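Local coordinates for Sn-glycerol-3-phosphate ABC transporter substrate-binding protein UspB (Mycobacterium tuberculosis, PDB 4MFI), which probably delivers glycerophosphocholine to an ABC importer, serving as its extracellular substrate-binding subunit, at residues V113-F121 with N142-Y150; I235-H246 with L399-T410. All blocks are in the same frame, centred on the assembly; numbering follows the deposited sequence. Where two conformers were deposited one is given.

Two separate pieces of the substrate-binding protein are sampled here. Their centres lie 38 Å apart, their nearest atoms are still about 24 Å from each other, and they sit on opposite sides of the chain's centre. Interaction 1 comes first along the chain and closes before interaction 2 opens. It joins the loop entering helix 118-124 to the start of the long strand 144-160, a member of the mixed sheet that also holds strands 39-43, 97-101 and 307-310. Interaction 2 packs helix 232-245 on helices 391-405 and 409-427, through segments 153 positions apart in sequence. That separation, across the centre and between different helices and strands, probably places them in different lobes of the two-lobed periplasmic-binding-protein fold.

Interaction 1. Residues V113-F121 with N142-Y150; sequences VLTALDDLF and NGRHYAVPY
Asp118 reaches His145 with both carboxylate oxygens. Its CB points toward segment 142-150, and with CG lying beside its own backbone N (chi1 -53°) the short side chain turns back to the strand: CG lies 3.6 Å from His145 N, and the two oxygens divide the work. OD1 accepts from His145 N at 2.8 Å through its syn lone pair, with an angle of 167° at the hydrogen. OD2 receives His145 ND1, also at 2.8 Å, on its syn side but 19° out of the carboxylate plane, while staying near the plane of the imidazole. One carboxylate thus grips backbone and side chain of a single residue and fixes the ring's rotation.

The residue stands near the start of helix 118-124, against the start of strand 144-160, which runs into the central sheet of this solute-binding fold. The third direct hydrogen bond is backbone only, from Leu117 N to His145 O. A water lies within hydrogen-bonding distance of both Thr115 O and Tyr146 O.

Apolar contacts flank these bonds. Val148 CG2 comes to the edge of the Phe121 ring, 3.8 Å from CE1, and lies 4.0 Å from Leu117 CD1; helix 317-330 adds Ile327 against Val148. Ala116 CB lies 3.8 Å from Tyr146 CE1, and Trp105 and Ala109 of helix 104-110 also touch the Tyr146 side chain.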
# COMPACT_ATOMS: atom_id res chain seq x y z
N VAL A 113 18.78 10.88 6.71
CA VAL A 113 19.19 9.77 7.58
C VAL A 113 19.10 8.37 6.96
O VAL A 113 19.35 7.38 7.64
CB VAL A 113 18.43 9.79 8.94
CG1 VAL A 113 18.59 11.14 9.62
CG2 VAL A 113 16.95 9.44 8.74
N LEU A 114 18.74 8.30 5.67
CA LEU A 114 18.73 7.02 4.96
C LEU A 114 19.77 6.98 3.84
O LEU A 114 20.09 8.00 3.22
CB LEU A 114 17.36 6.75 4.35
CG LEU A 114 16.16 6.66 5.30
CD1 LEU A 114 14.92 6.32 4.49
CD2 LEU A 114 16.39 5.64 6.40
N THR A 115 20.28 5.79 3.56
CA THR A 115 21.24 5.59 2.48
C THR A 115 20.54 5.51 1.13
O THR A 115 19.59 4.73 0.98
CB THR A 115 22.02 4.28 2.69
OG1 THR A 115 22.64 4.29 3.98
CG2 THR A 115 23.09 4.09 1.62
N ALA A 116 20.99 6.30 0.16
CA ALA A 116 20.57 6.11 -1.22
C ALA A 116 21.23 4.82 -1.71
O ALA A 116 22.45 4.67 -1.62
CB ALA A 116 20.98 7.30 -2.08
N LEU A 117 20.42 3.90 -2.23
CA LEU A 117 20.85 2.51 -2.42
C LEU A 117 21.44 2.16 -3.78
O LEU A 117 21.97 1.07 -3.95
CB LEU A 117 19.67 1.56 -2.16
CG LEU A 117 19.09 1.60 -0.75
CD1 LEU A 117 17.89 0.67 -0.63
CD2 LEU A 117 20.16 1.23 0.27
N ASP A 118 21.35 3.07 -4.74
CA ASP A 118 21.66 2.71 -6.13
C ASP A 118 23.09 2.22 -6.37
O ASP A 118 23.29 1.24 -7.09
CB ASP A 118 21.32 3.88 -7.05
CG ASP A 118 19.91 4.35 -6.86
OD1 ASP A 118 19.67 5.09 -5.88
OD2 ASP A 118 19.03 3.96 -7.66
N ASP A 119 24.06 2.90 -5.78
CA ASP A 119 25.45 2.47 -5.92
C ASP A 119 25.64 1.09 -5.31
O ASP A 119 26.27 0.22 -5.92
CB ASP A 119 26.40 3.48 -5.27
CG ASP A 119 26.57 4.73 -6.10
OD1 ASP A 119 26.15 4.73 -7.28
OD2 ASP A 119 27.14 5.72 -5.58
N LEU A 120 25.08 0.88 -4.13
CA LEU A 120 25.14 -0.43 -3.47
C LEU A 120 24.44 -1.53 -4.27
O LEU A 120 24.94 -2.66 -4.34
CB LEU A 120 24.60 -0.36 -2.04
CG LEU A 120 25.49 0.32 -1.00
CD1 LEU A 120 24.70 0.69 0.25
CD2 LEU A 120 26.65 -0.58 -0.63
N PHE A 121 23.29 -1.22 -4.88
CA PHE A 121 22.60 -2.16 -5.76
C PHE A 121 23.59 -2.70 -6.80
O PHE A 121 23.66 -3.91 -7.04
CB PHE A 121 21.46 -1.47 -6.53
CG PHE A 121 20.20 -1.23 -5.72
CD1 PHE A 121 19.95 -1.90 -4.53
CD2 PHE A 121 19.25 -0.33 -6.19
CE1 PHE A 121 18.78 -1.67 -3.82
CE2 PHE A 121 18.08 -0.10 -5.49
CZ PHE A 121 17.84 -0.76 -4.30
N ASN A 142 14.03 11.76 -7.04
CA ASN A 142 15.12 12.43 -7.75
C ASN A 142 16.14 11.45 -8.32
O ASN A 142 17.34 11.74 -8.35
CB ASN A 142 15.83 13.43 -6.82
CG ASN A 142 15.05 14.72 -6.63
OD1 ASN A 142 13.91 14.87 -7.08
ND2 ASN A 142 15.67 15.68 -5.95
N GLY A 143 15.67 10.28 -8.75
CA GLY A 143 16.53 9.30 -9.39
C GLY A 143 17.30 8.39 -8.45
O GLY A 143 18.14 7.61 -8.89
N ARG A 144 17.01 8.49 -7.15
CA ARG A 144 17.67 7.66 -6.16
C ARG A 144 16.65 6.84 -5.39
O ARG A 144 15.55 7.32 -5.11
CB ARG A 144 18.46 8.53 -5.18
CG ARG A 144 19.46 9.42 -5.89
CD ARG A 144 20.35 10.17 -4.92
NE ARG A 144 21.35 10.95 -5.63
CZ ARG A 144 21.16 12.19 -6.08
NH1 ARG A 144 20.01 12.80 -5.87
NH2 ARG A 144 22.14 12.81 -6.73
N HIS A 145 17.02 5.61 -5.03
CA HIS A 145 16.12 4.72 -4.29
C HIS A 145 16.55 4.63 -2.84
O HIS A 145 17.73 4.50 -2.55
CB HIS A 145 16.11 3.31 -4.90
CG HIS A 145 15.51 3.25 -6.27
ND1 HIS A 145 16.23 3.56 -7.41
CD2 HIS A 145 14.27 2.90 -6.69
CE1 HIS A 145 15.45 3.41 -8.47
NE2 HIS A 145 14.26 3.00 -8.06
N TYR A 146 15.58 4.67 -1.93
CA TYR A 146 15.88 4.70 -0.50
C TYR A 146 15.37 3.50 0.29
O TYR A 146 15.59 3.42 1.49
CB TYR A 146 15.36 6.00 0.12
CG TYR A 146 16.13 7.20 -0.37
CD1 TYR A 146 17.29 7.62 0.27
CD2 TYR A 146 15.72 7.89 -1.52
CE1 TYR A 146 18.01 8.71 -0.19
CE2 TYR A 146 16.44 8.97 -1.99
CZ TYR A 146 17.57 9.39 -1.32
OH TYR A 146 18.29 10.47 -1.79
N ALA A 147 14.70 2.57 -0.38
CA ALA A 147 14.27 1.33 0.26
C ALA A 147 14.00 0.28 -0.80
O ALA A 147 14.00 0.57 -1.99
CB ALA A 147 13.03 1.56 1.13
N VAL A 148 13.76 -0.95 -0.34
CA VAL A 148 13.42 -2.08 -1.20
C VAL A 148 12.06 -2.61 -0.71
O VAL A 148 11.86 -2.77 0.49
CB VAL A 148 14.51 -3.18 -1.09
CG1 VAL A 148 14.11 -4.45 -1.84
CG2 VAL A 148 15.85 -2.66 -1.59
N PRO A 149 11.12 -2.90 -1.63
CA PRO A 149 9.80 -3.36 -1.19
C PRO A 149 9.87 -4.69 -0.44
O PRO A 149 10.67 -5.56 -0.80
CB PRO A 149 9.04 -3.56 -2.51
CG PRO A 149 10.12 -3.80 -3.53
CD PRO A 149 11.24 -2.88 -3.10
N TYR A 150 9.05 -4.84 0.60
CA TYR A 150 9.12 -6.00 1.48
C TYR A 150 7.74 -6.57 1.80
O TYR A 150 7.45 -7.72 1.47
CB TYR A 150 9.84 -5.60 2.77
CG TYR A 150 9.96 -6.65 3.85
CD1 TYR A 150 10.81 -7.75 3.70
CD2 TYR A 150 9.26 -6.53 5.04
CE1 TYR A 150 10.94 -8.70 4.70
CE2 TYR A 150 9.39 -7.47 6.06
CZ TYR A 150 10.23 -8.55 5.88
OH TYR A 150 10.36 -9.48 6.89
O HOH W 1 17.98 3.24 2.72

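Interaction 2. Residues I235-H246 with L399-T410; sequences IAAGNFYRNSIH and LESIGLRGADVT
Val409 pushes its two methyl groups into a hollow of helix 232-245 formed by Ile235, Gly238, Asn239 and Arg242. CG1 lies 3.7 Å from Ile235 O, and CG2 lies 3.5 Å from Gly238 O; Gly238 makes this depth possible, since a CB there would collide with CG1.

Arg242 runs alongside the valine in the opposite direction. Its chain is extended, CG anti to the backbone N (chi1 -173°), and CB passes 3.6 Å from Ile402 CG2. At the tip, NH2 donates to Gly406 O at 2.9 Å, with that oxygen in the guanidinium plane, while NE makes weak bonds to Gly406 O and Ala407 O. The carbonyls of the turn between the two helices are thereby held by one cation.

His246 NE2 donates to Ile402 O at 3.1 Å and weakly to Gly403 O, and Gly406 CA rests over the imidazole face, 3.9 Å from its centroid, in a CH-pi contact. Tyr241 OH donates to Leu399 O at 2.7 Å from above the carbonyl plane; Gly403 N reaches the same oxygen from the opposite face. Trp200 meets the Tyr241 ring edge-to-face. Helices 235-245 and 399-405 cross at -29°, axes 9.1 Å apart, with Gly403 leaving room beside Tyr241 OH. Val409 of helix 409-427, just past the turn from helix 391-405, forms a single knob in a hole of helix 232-245.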
# COMPACT_ATOMS: atom_id res chain seq x y z
N ILE A 235 -12.39 17.25 -8.48
CA ILE A 235 -13.68 17.59 -7.90
C ILE A 235 -14.78 16.67 -8.44
O ILE A 235 -15.66 16.22 -7.70
CB ILE A 235 -14.02 19.08 -8.12
CG1 ILE A 235 -13.08 19.95 -7.27
CG2 ILE A 235 -15.48 19.37 -7.77
CD1 ILE A 235 -13.23 21.41 -7.48
N ALA A 236 -14.72 16.34 -9.73
CA ALA A 236 -15.69 15.42 -10.33
C ALA A 236 -15.62 14.03 -9.70
O ALA A 236 -16.65 13.42 -9.42
CB ALA A 236 -15.51 15.35 -11.83
N ALA A 237 -14.40 13.52 -9.48
CA ALA A 237 -14.23 12.24 -8.79
C ALA A 237 -14.78 12.31 -7.37
O ALA A 237 -15.44 11.38 -6.90
CB ALA A 237 -12.77 11.83 -8.79
N GLY A 238 -14.54 13.43 -6.69
CA GLY A 238 -15.10 13.65 -5.36
C GLY A 238 -16.62 13.59 -5.37
O GLY A 238 -17.24 13.01 -4.47
N ASN A 239 -17.23 14.18 -6.39
CA ASN A 239 -18.68 14.15 -6.52
C ASN A 239 -19.22 12.78 -6.89
O ASN A 239 -20.31 12.41 -6.46
CB ASN A 239 -19.17 15.23 -7.48
CG ASN A 239 -19.21 16.60 -6.83
OD1 ASN A 239 -18.56 17.54 -7.27
ND2 ASN A 239 -19.96 16.70 -5.74
N PHE A 240 -18.46 12.00 -7.65
CA PHE A 240 -18.83 10.60 -7.91
C PHE A 240 -18.97 9.85 -6.58
O PHE A 240 -19.96 9.16 -6.33
CB PHE A 240 -17.76 9.93 -8.78
CG PHE A 240 -17.88 8.44 -8.84
CD1 PHE A 240 -18.73 7.85 -9.76
CD2 PHE A 240 -17.12 7.63 -8.00
CE1 PHE A 240 -18.84 6.47 -9.84
CE2 PHE A 240 -17.24 6.24 -8.07
CZ PHE A 240 -18.10 5.67 -8.99
N TYR A 241 -17.97 10.02 -5.72
CA TYR A 241 -17.96 9.42 -4.40
C TYR A 241 -19.11 9.95 -3.54
O TYR A 241 -19.86 9.17 -2.95
CB TYR A 241 -16.59 9.70 -3.76
CG TYR A 241 -16.49 9.52 -2.27
CD1 TYR A 241 -16.53 10.62 -1.42
CD2 TYR A 241 -16.30 8.26 -1.70
CE1 TYR A 241 -16.40 10.47 -0.06
CE2 TYR A 241 -16.17 8.11 -0.33
CZ TYR A 241 -16.23 9.22 0.48
OH TYR A 241 -16.10 9.09 1.84
N ARG A 242 -19.28 11.27 -3.48
CA ARG A 242 -20.35 11.84 -2.67
C ARG A 242 -21.72 11.37 -3.14
O ARG A 242 -22.58 11.04 -2.33
CB ARG A 242 -20.29 13.37 -2.69
CG ARG A 242 -21.27 14.03 -1.74
CD ARG A 242 -21.12 15.55 -1.76
NE ARG A 242 -22.06 16.16 -0.83
CZ ARG A 242 -23.35 16.34 -1.10
NH1 ARG A 242 -23.83 15.96 -2.28
NH2 ARG A 242 -24.16 16.88 -0.19
N ASN A 243 -21.92 11.34 -4.46
CA ASN A 243 -23.21 10.95 -5.00
C ASN A 243 -23.49 9.47 -4.78
O ASN A 243 -24.64 9.07 -4.62
CB ASN A 243 -23.30 11.28 -6.49
CG ASN A 243 -23.38 12.77 -6.74
OD1 ASN A 243 -23.71 13.55 -5.85
ND2 ASN A 243 -23.09 13.17 -7.97
N SER A 244 -22.45 8.64 -4.78
CA SER A 244 -22.67 7.22 -4.53
C SER A 244 -23.30 7.01 -3.15
O SER A 244 -24.13 6.11 -2.97
CB SER A 244 -21.37 6.41 -4.67
OG SER A 244 -20.48 6.63 -3.58
N ILE A 245 -22.94 7.86 -2.20
CA ILE A 245 -23.38 7.72 -0.82
C ILE A 245 -24.68 8.47 -0.57
O ILE A 245 -25.55 7.99 0.15
CB ILE A 245 -22.29 8.23 0.15
CG1 ILE A 245 -21.04 7.35 0.04
CG2 ILE A 245 -22.80 8.25 1.59
CD1 ILE A 245 -19.77 8.01 0.63
N HIS A 246 -24.82 9.64 -1.18
CA HIS A 246 -25.94 10.50 -0.88
C HIS A 246 -26.99 10.47 -1.99
O HIS A 246 -28.04 9.86 -1.82
CB HIS A 246 -25.45 11.90 -0.49
CG HIS A 246 -24.57 11.88 0.72
ND1 HIS A 246 -25.06 11.73 1.99
CD2 HIS A 246 -23.22 11.92 0.84
CE1 HIS A 246 -24.06 11.70 2.85
NE2 HIS A 246 -22.93 11.81 2.18
N LEU A 399 -12.51 13.33 3.03
CA LEU A 399 -13.36 12.35 2.36
C LEU A 399 -14.39 11.76 3.33
O LEU A 399 -15.54 11.51 2.94
CB LEU A 399 -12.50 11.25 1.74
CG LEU A 399 -11.69 11.71 0.53
CD1 LEU A 399 -10.57 10.72 0.21
CD2 LEU A 399 -12.60 11.92 -0.68
N GLU A 400 -13.99 11.55 4.58
CA GLU A 400 -14.93 11.01 5.55
C GLU A 400 -16.04 12.02 5.87
O GLU A 400 -17.18 11.63 6.09
CB GLU A 400 -14.23 10.54 6.82
CG GLU A 400 -15.11 9.64 7.68
CD GLU A 400 -14.46 9.27 9.00
OE1 GLU A 400 -14.30 10.16 9.86
OE2 GLU A 400 -14.10 8.08 9.18
N SER A 401 -15.69 13.31 5.89
CA SER A 401 -16.68 14.36 6.12
C SER A 401 -17.69 14.44 4.97
O SER A 401 -18.89 14.59 5.19
CB SER A 401 -15.97 15.71 6.28
OG SER A 401 -16.89 16.76 6.51
N ILE A 402 -17.19 14.32 3.74
CA ILE A 402 -18.05 14.26 2.56
C ILE A 402 -18.96 13.04 2.66
O ILE A 402 -20.17 13.13 2.44
CB ILE A 402 -17.21 14.22 1.27
CG1 ILE A 402 -16.48 15.56 1.07
CG2 ILE A 402 -18.07 13.91 0.06
CD1 ILE A 402 -15.31 15.47 0.09
N GLY A 403 -18.39 11.90 3.05
CA GLY A 403 -19.13 10.66 3.15
C GLY A 403 -20.15 10.59 4.28
O GLY A 403 -21.31 10.21 4.05
N LEU A 404 -19.74 10.93 5.50
CA LEU A 404 -20.63 10.81 6.66
C LEU A 404 -21.59 11.97 6.82
O LEU A 404 -22.71 11.78 7.30
CB LEU A 404 -19.83 10.67 7.95
CG LEU A 404 -19.04 9.38 8.13
CD1 LEU A 404 -18.26 9.44 9.43
CD2 LEU A 404 -19.98 8.18 8.14
N ARG A 405 -21.16 13.17 6.44
CA ARG A 405 -21.94 14.37 6.73
C ARG A 405 -22.43 15.09 5.48
O ARG A 405 -23.08 16.14 5.57
CB ARG A 405 -21.13 15.32 7.61
CG ARG A 405 -20.83 14.75 8.98
CD ARG A 405 -20.25 15.80 9.91
NE ARG A 405 -18.79 15.74 10.00
CZ ARG A 405 -17.96 16.48 9.27
NH1 ARG A 405 -18.44 17.35 8.38
NH2 ARG A 405 -16.65 16.36 9.43
N GLY A 406 -22.12 14.53 4.32
CA GLY A 406 -22.54 15.12 3.06
C GLY A 406 -21.92 16.48 2.79
O GLY A 406 -22.51 17.30 2.10
N ALA A 407 -20.73 16.72 3.35
CA ALA A 407 -20.03 17.98 3.09
C ALA A 407 -19.85 18.20 1.59
O ALA A 407 -19.74 17.24 0.81
CB ALA A 407 -18.69 18.00 3.80
N ASP A 408 -19.83 19.47 1.20
CA ASP A 408 -19.66 19.85 -0.19
C ASP A 408 -18.25 19.52 -0.66
O ASP A 408 -17.28 19.82 0.03
CB ASP A 408 -19.92 21.35 -0.33
CG ASP A 408 -19.82 21.83 -1.76
OD1 ASP A 408 -20.82 21.71 -2.49
OD2 ASP A 408 -18.76 22.36 -2.15
N VAL A 409 -18.13 18.90 -1.83
CA VAL A 409 -16.82 18.51 -2.35
C VAL A 409 -15.90 19.70 -2.62
O VAL A 409 -14.75 19.71 -2.21
CB VAL A 409 -16.93 17.63 -3.61
CG1 VAL A 409 -15.56 17.37 -4.22
CG2 VAL A 409 -17.63 16.32 -3.28
N THR A 410 -16.41 20.72 -3.32
CA THR A 410 -15.58 21.87 -3.64
C THR A 410 -15.10 22.60 -2.38
O THR A 410 -13.92 22.91 -2.25
CB THR A 410 -16.30 22.84 -4.59
OG1 THR A 410 -16.53 22.17 -5.84
CG2 THR A 410 -15.46 24.08 -4.86